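Local coordinates for protein lipoxygenase (Cyanothece sp., PDB 5EK8) that probably uses a non-heme iron to insert molecular oxygen into polyunsaturated fatty acids, acting as a 9R-lipoxygenase, at residues E520-K523 and P527-T530; E368-A373 and Y435-W440; G582-N587 and I609-Q614. All blocks are in the same frame, centred on the assembly; numbering follows the deposited sequence.

Interaction 1. Residues E520-K523 and P527-T530; sequences ELDK and PRAT
Arg528 reaches across to Asp522, and its side chain carries the contact. Its CB already points toward segment 520-523. CG lies anti to the carbonyl carbon (chi1 -62°), and the chain then runs extended through CD to NE and spans the gap. At the tip, Arg528 NH2 comes nearest to Asp522 OD2 and makes the salt bridge, though these two atoms are modelled too close and their exact places are doubtful.

Both segments belong to the surface loop after strand 513-515. Arg528 stands just before the small beta hairpin of strands 530-531 and 534-535, so the salt bridge ties two parts of one loop together. Asp522 OD2 lies at the guanidinium edge, near its plane, and Lys523 O is at the edge too. As modelled, the carboxylate and guanidinium planes are 90° apart. Arg528 NH1 makes a weak hydrogen bond to Val537 O. Asp522 OD1 is hydrogen-bonded to Tyr499 OH.

Lys523 turns its tip back along the chain. Its NZ donates to Gly519 O, and also to Leu521 O, 2.8 Å from Lys523 NZ and met in the carbonyl plane.

Interaction 2. Residues E368-A373 and Y435-W440; sequences EQYAVA and YDWKDW
Tyr370 reaches loop 435-440 directly and touches Trp437, while its neighbour Gln369 reaches the loop through water. Segment 368-373 is one part of the long helix 337-377. Gln369 comes first. Its NE2 donates to a water 3.1 Å away, and that water donates in turn to Tyr435 O. NE2 also bonds Gln366 O, one turn back on the helix.

Tyr370 follows. With CG anti to the carbonyl carbon (chi1 -68°), the ring extends toward the loop and the hydroxyl arrives first. Its OH lies 3.4 Å from Trp437 CD1, in the indole plane and at the ring edge. Trp437 CB is 3.7 Å from the same Tyr370 OH. The two side chains cross at about a right angle. A second water lies 2.8 Å from Tyr370 OH and gives a weak bond to Tyr435 O, so this one carbonyl receives both waters. Further along, Ala373 packs on Phe488 and Leu492 of helix 482-495.

Two turns shape the loop. Asp436 OD2 accepts Lys438 N at 3.0 Å in an Asx turn, and a type II turn runs from Trp437 to Trp440. Arg539 holds the start of the loop twice: its NH1 makes a salt bridge with Asp436 OD2, and its backbone O accepts from Trp437 NE1. Lys438 CB lies over one indole face.

Tyr370 also packs on Cys558 and Ile562 of helix 549-574. Helix 337-377 supplies His359 and His364 to the iron, and helix 549-574 supplies His570 and Asn574. The side chains of Tyr370 and His364 are about 11 Å apart. Tyr370 joins the loop to helix 337-377, and Trp437 touches Asn554 of helix 549-574. The loop thus packs beside these two iron-bearing central helices of the lipoxygenase fold.

Interaction 3. Residues G582-N587 and I609-Q614; sequences GELAYN and IEATNQ
Leu584 and Ala611 bring the two backbones nearest, with CA atoms 6.9 Å apart, where the turn 582-587 passes helix 608-623. The turn is helix-like at 584-586, and Glu583 O accepts both Tyr586 N and Asn587 N.

Leu584 sends its two methyls to the helix. CD2 lies 3.7 Å from Ala611 CB, and CD1 lies 3.9 Å from the same Ala611 CB. The small alanine lets the leucine come close to the helix backbone, where Ala611 O is 3.6 Å from Leu584 CD2. Ile224 of helix 221-227 packs on Ala611, and Leu221 of that helix packs on Leu584.

Gln614 lies along Leu584, the two side chains running in opposite directions, and Leu584 CD2 comes up against the amide at Gln614 OE1. Its CG is anti to the backbone N (chi1 173°), and the extended chain carries the amide out to the turn. NE2 donates to Asn587 O at 2.9 Å with an N-H...O angle of 163°. The acceptor lies in the Gln614 amide plane, but NE2 sits above the plane of the Asn587 carbonyl, 36° out of it. The same NE2 also bonds Gly581 O, so one amide nitrogen grips both the end of helix 577-581 and the loop that follows. A leucine in its place would probably leave Asn587 O and Gly581 O without this shared donor and the turn less firmly tied to the helix.

Asn587 packs on Arg347, Thr348 and Leu351 of helix 337-377. The turn therefore sits between helices 221-227, 337-377 and 608-623, a loop-to-helix packing within the largely helical lipoxygenase domain.

Overall arrangement
Interactions 1 and 2 are neighbours, with centres 12 Å apart. Glu520 O lies 3.1 Å from Trp440 NE1, and Arg539 has partners in both. Interaction 3 is remote, its nearest atoms about 19 Å from either of the others. Interaction 1 is a surface contact within a single loop and rests on opposite charges. Interactions 2 and 3 are buried, and each sets a loop against a helix. Interaction 2 relies on a ring edge and two waters, whereas interaction 3 combines methyl packing with a direct amide-to-carbonyl bond. Helix 337-377 links these two: it forms one side of interaction 2 and packs against Asn587 of interaction 3.

Interaction 1. Residues E520-K523 and P527-T530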
loop_
_atom_site.group_PDB
_atom_site.type_symbol
_atom_site.label_atom_id
_atom_site.label_comp_id
_atom_site.label_asym_id
_atom_site.label_seq_id
_atom_site.Cartn_x
_atom_site.Cartn_y
_atom_site.Cartn_z
ATOM N N GLU A 520 12.505 -10.007 -10.554
ATOM C CA GLU A 520 11.454 -9.086 -10.129
ATOM C C GLU A 520 10.811 -8.419 -11.334
ATOM O O GLU A 520 9.721 -7.854 -11.246
ATOM C CB GLU A 520 12.011 -8.012 -9.190
ATOM C CG GLU A 520 12.714 -8.525 -7.940
ATOM C CD GLU A 520 13.262 -7.391 -7.084
ATOM O OE1 GLU A 520 12.932 -6.217 -7.374
ATOM O OE2 GLU A 520 14.021 -7.673 -6.128
ATOM N N LEU A 521 11.506 -8.491 -12.461
ATOM C CA LEU A 521 11.117 -7.746 -13.648
ATOM C C LEU A 521 9.953 -8.361 -14.407
ATOM O O LEU A 521 9.622 -9.536 -14.242
ATOM C CB LEU A 521 12.311 -7.608 -14.587
ATOM C CG LEU A 521 13.484 -6.814 -14.018
ATOM C CD1 LEU A 521 14.588 -6.766 -15.039
ATOM C CD2 LEU A 521 13.050 -5.412 -13.622
ATOM N N ASP A 522 9.336 -7.536 -15.242
ATOM C CA ASP A 522 8.261 -7.967 -16.115
ATOM C C ASP A 522 8.751 -9.039 -17.083
ATOM O O ASP A 522 9.808 -8.892 -17.693
ATOM C CB ASP A 522 7.709 -6.763 -16.876
ATOM C CG ASP A 522 6.666 -7.144 -17.895
ATOM O OD1 ASP A 522 6.467 -6.365 -18.851
ATOM O OD2 ASP A 522 6.038 -8.210 -17.740
ATOM N N LYS A 523 7.994 -10.123 -17.202
ATOM C CA LYS A 523 8.279 -11.147 -18.205
ATOM C C LYS A 523 7.331 -11.011 -19.396
ATOM O O LYS A 523 6.237 -11.575 -19.382
ATOM C CB LYS A 523 8.158 -12.554 -17.614
ATOM C CG LYS A 523 9.230 -12.921 -16.620
ATOM C CD LYS A 523 8.871 -12.452 -15.223
ATOM C CE LYS A 523 10.005 -12.726 -14.254
ATOM N NZ LYS A 523 9.792 -11.996 -12.999
ATOM N N PRO A 527 2.790 -15.389 -21.613
ATOM C CA PRO A 527 1.483 -14.980 -22.140
ATOM C C PRO A 527 0.603 -14.279 -21.105
ATOM O O PRO A 527 0.529 -14.713 -19.954
ATOM C CB PRO A 527 0.847 -16.307 -22.571
ATOM C CG PRO A 527 1.996 -17.213 -22.827
ATOM C CD PRO A 527 3.061 -16.817 -21.848
ATOM N N ARG A 528 -0.047 -13.199 -21.525
ATOM C CA ARG A 528 -1.065 -12.546 -20.711
ATOM C C ARG A 528 -2.412 -12.650 -21.404
ATOM O O ARG A 528 -2.483 -12.891 -22.607
ATOM C CB ARG A 528 -0.706 -11.084 -20.448
ATOM C CG ARG A 528 0.584 -10.928 -19.684
ATOM C CD ARG A 528 0.799 -9.517 -19.176
ATOM N NE ARG A 528 2.195 -9.327 -18.803
ATOM C CZ ARG A 528 2.598 -8.562 -17.801
ATOM N NH1 ARG A 528 1.710 -7.914 -17.068
ATOM N NH2 ARG A 528 3.888 -8.447 -17.528
ATOM N N ALA A 529 -3.482 -12.478 -20.640
ATOM C CA ALA A 529 -4.821 -12.669 -21.169
ATOM C C ALA A 529 -5.394 -11.368 -21.700
ATOM O O ALA A 529 -4.792 -10.303 -21.560
ATOM C CB ALA A 529 -5.731 -13.254 -20.105
ATOM N N THR A 530 -6.567 -11.471 -22.307
ATOM C CA THR A 530 -7.252 -10.327 -22.877
ATOM C C THR A 530 -8.626 -10.181 -22.232
ATOM O O THR A 530 -9.332 -11.167 -22.010
ATOM C CB THR A 530 -7.388 -10.463 -24.418
ATOM O OG1 THR A 530 -6.119 -10.205 -25.034
ATOM C CG2 THR A 530 -8.420 -9.489 -24.977
#

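Interaction 2. Residues E368-A373 and Y435-W440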
loop_
_atom_site.group_PDB
_atom_site.type_symbol
_atom_site.label_atom_id
_atom_site.label_comp_id
_atom_site.label_asym_id
_atom_site.label_seq_id
_atom_site.Cartn_x
_atom_site.Cartn_y
_atom_site.Cartn_z
ATOM N N GLU A 368 -3.529 -2.773 -3.700
ATOM C CA GLU A 368 -4.942 -2.445 -3.511
ATOM C C GLU A 368 -5.852 -3.325 -4.375
ATOM O O GLU A 368 -6.933 -3.718 -3.938
ATOM C CB GLU A 368 -5.227 -0.966 -3.806
ATOM C CG GLU A 368 -6.723 -0.639 -3.782
ATOM C CD GLU A 368 -7.042 0.783 -3.371
ATOM O OE1 GLU A 368 -8.240 1.086 -3.178
ATOM O OE2 GLU A 368 -6.108 1.597 -3.236
ATOM N N GLN A 369 -5.408 -3.651 -5.588
ATOM C CA GLN A 369 -6.216 -4.454 -6.505
ATOM C C GLN A 369 -6.431 -5.855 -5.938
ATOM O O GLN A 369 -7.543 -6.409 -5.991
ATOM C CB GLN A 369 -5.565 -4.521 -7.895
ATOM C CG GLN A 369 -4.225 -5.232 -7.974
ATOM C CD GLN A 369 -3.536 -5.049 -9.324
ATOM O OE1 GLN A 369 -4.190 -4.953 -10.367
ATOM N NE2 GLN A 369 -2.204 -4.997 -9.304
ATOM N N TYR A 370 -5.368 -6.408 -5.361
ATOM C CA TYR A 370 -5.442 -7.703 -4.717
ATOM C C TYR A 370 -6.333 -7.634 -3.496
ATOM O O TYR A 370 -7.066 -8.575 -3.210
ATOM C CB TYR A 370 -4.058 -8.194 -4.326
ATOM C CG TYR A 370 -3.194 -8.533 -5.506
ATOM C CD1 TYR A 370 -3.417 -9.695 -6.245
ATOM C CD2 TYR A 370 -2.150 -7.702 -5.882
ATOM C CE1 TYR A 370 -2.622 -10.015 -7.332
ATOM C CE2 TYR A 370 -1.355 -8.008 -6.964
ATOM C CZ TYR A 370 -1.594 -9.165 -7.685
ATOM O OH TYR A 370 -0.784 -9.457 -8.754
ATOM N N ALA A 371 -6.268 -6.520 -2.773
ATOM C CA ALA A 371 -7.142 -6.326 -1.618
ATOM C C ALA A 371 -8.611 -6.372 -2.028
ATOM O O ALA A 371 -9.379 -7.214 -1.546
ATOM C CB ALA A 371 -6.830 -5.011 -0.924
ATOM N N VAL A 372 -8.990 -5.473 -2.930
ATOM C CA VAL A 372 -10.367 -5.384 -3.391
ATOM C C VAL A 372 -10.882 -6.723 -3.909
ATOM O O VAL A 372 -11.937 -7.192 -3.475
ATOM C CB VAL A 372 -10.523 -4.324 -4.495
ATOM C CG1 VAL A 372 -11.950 -4.309 -5.002
ATOM C CG2 VAL A 372 -10.124 -2.946 -3.967
ATOM N N ALA A 373 -10.132 -7.347 -4.815
ATOM C CA ALA A 373 -10.525 -8.654 -5.341
ATOM C C ALA A 373 -10.705 -9.682 -4.219
ATOM O O ALA A 373 -11.703 -10.420 -4.177
ATOM C CB ALA A 373 -9.504 -9.145 -6.339
ATOM N N TYR A 435 3.190 -4.616 -13.633
ATOM C CA TYR A 435 3.361 -5.436 -12.432
ATOM C C TYR A 435 2.438 -6.643 -12.414
ATOM O O TYR A 435 1.218 -6.498 -12.392
ATOM C CB TYR A 435 3.132 -4.599 -11.170
ATOM C CG TYR A 435 4.214 -3.578 -10.891
ATOM C CD1 TYR A 435 5.520 -3.792 -11.305
ATOM C CD2 TYR A 435 3.924 -2.398 -10.209
ATOM C CE1 TYR A 435 6.514 -2.857 -11.048
ATOM C CE2 TYR A 435 4.916 -1.453 -9.943
ATOM C CZ TYR A 435 6.206 -1.692 -10.371
ATOM O OH TYR A 435 7.196 -0.771 -10.128
ATOM N N ASP A 436 3.027 -7.835 -12.423
ATOM C CA ASP A 436 2.258 -9.073 -12.324
ATOM C C ASP A 436 2.881 -10.009 -11.282
ATOM O O ASP A 436 4.027 -9.821 -10.875
ATOM C CB ASP A 436 2.170 -9.760 -13.694
ATOM C CG ASP A 436 1.345 -11.034 -13.661
ATOM O OD1 ASP A 436 0.140 -10.953 -13.342
ATOM O OD2 ASP A 436 1.905 -12.115 -13.944
ATOM N N TRP A 437 2.123 -11.015 -10.855
ATOM C CA TRP A 437 2.563 -11.941 -9.818
ATOM C C TRP A 437 3.380 -13.123 -10.340
ATOM O O TRP A 437 4.153 -13.719 -9.591
ATOM C CB TRP A 437 1.351 -12.476 -9.054
ATOM C CG TRP A 437 0.298 -13.049 -9.955
ATOM C CD1 TRP A 437 -0.783 -12.394 -10.468
ATOM C CD2 TRP A 437 0.226 -14.392 -10.457
ATOM N NE1 TRP A 437 -1.523 -13.244 -11.251
ATOM C CE2 TRP A 437 -0.924 -14.477 -11.262
ATOM C CE3 TRP A 437 1.022 -15.529 -10.299
ATOM C CZ2 TRP A 437 -1.299 -15.654 -11.914
ATOM C CZ3 TRP A 437 0.652 -16.696 -10.952
ATOM C CH2 TRP A 437 -0.499 -16.749 -11.746
ATOM N N LYS A 438 3.214 -13.460 -11.617
ATOM C CA LYS A 438 3.758 -14.711 -12.147
ATOM C C LYS A 438 5.273 -14.703 -12.312
ATOM O O LYS A 438 5.854 -13.728 -12.792
ATOM C CB LYS A 438 3.101 -15.055 -13.487
ATOM C CG LYS A 438 3.191 -16.535 -13.823
ATOM C CD LYS A 438 2.421 -16.892 -15.079
ATOM C CE LYS A 438 2.322 -18.399 -15.247
ATOM N NZ LYS A 438 1.617 -18.764 -16.506
ATOM N N ASP A 439 5.894 -15.809 -11.898
ATOM C CA ASP A 439 7.340 -16.021 -11.995
ATOM C C ASP A 439 8.163 -14.934 -11.297
ATOM O O ASP A 439 9.370 -14.814 -11.521
ATOM C CB ASP A 439 7.766 -16.131 -13.462
ATOM C CG ASP A 439 7.540 -17.525 -14.040
ATOM O OD1 ASP A 439 6.772 -18.310 -13.441
ATOM O OD2 ASP A 439 8.134 -17.831 -15.099
ATOM N N TRP A 440 7.509 -14.150 -10.446
ATOM C CA TRP A 440 8.183 -13.086 -9.717
ATOM C C TRP A 440 8.982 -13.663 -8.549
ATOM O O TRP A 440 8.475 -14.479 -7.780
ATOM C CB TRP A 440 7.167 -12.053 -9.217
ATOM C CG TRP A 440 7.782 -10.787 -8.697
ATOM C CD1 TRP A 440 7.911 -9.606 -9.365
ATOM C CD2 TRP A 440 8.348 -10.577 -7.398
ATOM N NE1 TRP A 440 8.518 -8.670 -8.562
ATOM C CE2 TRP A 440 8.802 -9.242 -7.350
ATOM C CE3 TRP A 440 8.515 -11.387 -6.269
ATOM C CZ2 TRP A 440 9.414 -8.701 -6.221
ATOM C CZ3 TRP A 440 9.124 -10.849 -5.152
ATOM C CH2 TRP A 440 9.562 -9.518 -5.135
HETATM O O HOH W 1 -0.699 -4.022 -11.806
HETATM O O HOH W 2 0.534 -7.189 -9.659
#

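Interaction 3. Residues G582-N587 and I609-Q614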
loop_
_atom_site.group_PDB
_atom_site.type_symbol
_atom_site.label_atom_id
_atom_site.label_comp_id
_atom_site.label_asym_id
_atom_site.label_seq_id
_atom_site.Cartn_x
_atom_site.Cartn_y
_atom_site.Cartn_z
ATOM N N GLY A 582 14.958 12.097 6.442
ATOM C CA GLY A 582 14.678 12.845 7.656
ATOM C C GLY A 582 15.537 14.087 7.817
ATOM O O GLY A 582 15.136 15.046 8.474
ATOM N N GLU A 583 16.720 14.071 7.209
ATOM C CA GLU A 583 17.648 15.195 7.293
ATOM C C GLU A 583 17.741 15.957 5.971
ATOM O O GLU A 583 18.230 15.435 4.969
ATOM C CB GLU A 583 19.034 14.709 7.715
ATOM C CG GLU A 583 20.088 15.798 7.727
ATOM C CD GLU A 583 21.466 15.275 8.085
ATOM O OE1 GLU A 583 21.755 14.097 7.774
ATOM O OE2 GLU A 583 22.255 16.042 8.686
ATOM N N LEU A 584 17.282 17.205 6.002
ATOM C CA LEU A 584 17.157 18.053 4.819
ATOM C C LEU A 584 18.469 18.280 4.078
ATOM O O LEU A 584 18.503 18.283 2.844
ATOM C CB LEU A 584 16.560 19.402 5.217
ATOM C CG LEU A 584 15.198 19.318 5.909
ATOM C CD1 LEU A 584 14.963 20.521 6.813
ATOM C CD2 LEU A 584 14.095 19.204 4.869
ATOM N N ALA A 585 19.551 18.471 4.825
ATOM C CA ALA A 585 20.844 18.733 4.202
ATOM C C ALA A 585 21.324 17.536 3.378
ATOM O O ALA A 585 22.102 17.679 2.431
ATOM C CB ALA A 585 21.871 19.094 5.258
ATOM N N TYR A 586 20.846 16.356 3.751
ATOM C CA TYR A 586 21.330 15.106 3.183
ATOM C C TYR A 586 20.456 14.621 2.031
ATOM O O TYR A 586 20.939 13.981 1.092
ATOM C CB TYR A 586 21.403 14.045 4.280
ATOM C CG TYR A 586 21.734 12.655 3.798
ATOM C CD1 TYR A 586 23.023 12.321 3.404
ATOM C CD2 TYR A 586 20.758 11.669 3.746
ATOM C CE1 TYR A 586 23.327 11.043 2.964
ATOM C CE2 TYR A 586 21.052 10.390 3.314
ATOM C CZ TYR A 586 22.338 10.079 2.927
ATOM O OH TYR A 586 22.628 8.806 2.487
ATOM N N ASN A 587 19.169 14.939 2.103
ATOM C CA ASN A 587 18.233 14.450 1.108
ATOM C C ASN A 587 16.919 15.217 1.055
ATOM O O ASN A 587 16.489 15.810 2.041
ATOM C CB ASN A 587 17.943 12.973 1.361
ATOM C CG ASN A 587 17.863 12.175 0.076
ATOM O OD1 ASN A 587 17.745 12.747 -1.007
ATOM N ND2 ASN A 587 17.929 10.850 0.187
ATOM N N ILE A 609 8.612 25.892 3.922
ATOM C CA ILE A 609 7.352 25.167 4.050
ATOM C C ILE A 609 7.446 23.752 3.439
ATOM O O ILE A 609 6.915 22.771 3.995
ATOM C CB ILE A 609 6.199 25.987 3.428
ATOM C CG1 ILE A 609 4.854 25.300 3.648
ATOM C CG2 ILE A 609 6.459 26.277 1.972
ATOM C CD1 ILE A 609 3.707 26.288 3.785
ATOM N N GLU A 610 8.173 23.636 2.332
ATOM C CA GLU A 610 8.440 22.330 1.740
ATOM C C GLU A 610 9.318 21.484 2.654
ATOM O O GLU A 610 9.118 20.276 2.778
ATOM C CB GLU A 610 9.109 22.471 0.376
ATOM C CG GLU A 610 8.166 22.844 -0.751
ATOM C CD GLU A 610 8.828 22.749 -2.113
ATOM O OE1 GLU A 610 8.100 22.635 -3.122
ATOM O OE2 GLU A 610 10.077 22.787 -2.170
ATOM N N ALA A 611 10.295 22.128 3.287
ATOM C CA ALA A 611 11.231 21.441 4.173
ATOM C C ALA A 611 10.523 20.863 5.395
ATOM O O ALA A 611 10.620 19.658 5.705
ATOM C CB ALA A 611 12.332 22.390 4.604
ATOM N N THR A 612 9.801 21.737 6.087
ATOM C CA THR A 612 9.093 21.319 7.280
ATOM C C THR A 612 8.064 20.252 6.935
ATOM O O THR A 612 7.917 19.285 7.676
ATOM C CB THR A 612 8.411 22.503 8.005
ATOM O OG1 THR A 612 7.724 22.018 9.166
ATOM C CG2 THR A 612 7.433 23.232 7.102
ATOM N N ASN A 613 7.380 20.397 5.801
ATOM C CA ASN A 613 6.412 19.377 5.415
ATOM C C ASN A 613 7.082 18.044 5.091
ATOM O O ASN A 613 6.547 16.982 5.415
ATOM C CB ASN A 613 5.570 19.857 4.235
ATOM C CG ASN A 613 4.460 20.791 4.666
ATOM O OD1 ASN A 613 3.364 20.351 5.019
ATOM N ND2 ASN A 613 4.744 22.088 4.662
ATOM N N GLN A 614 8.255 18.105 4.464
ATOM C CA GLN A 614 9.055 16.909 4.196
ATOM C C GLN A 614 9.322 16.134 5.478
ATOM O O GLN A 614 8.903 14.969 5.627
ATOM C CB GLN A 614 10.386 17.281 3.535
ATOM C CG GLN A 614 11.357 16.109 3.379
ATOM C CD GLN A 614 12.712 16.537 2.827
ATOM O OE1 GLN A 614 12.842 17.609 2.235
ATOM N NE2 GLN A 614 13.729 15.701 3.024
#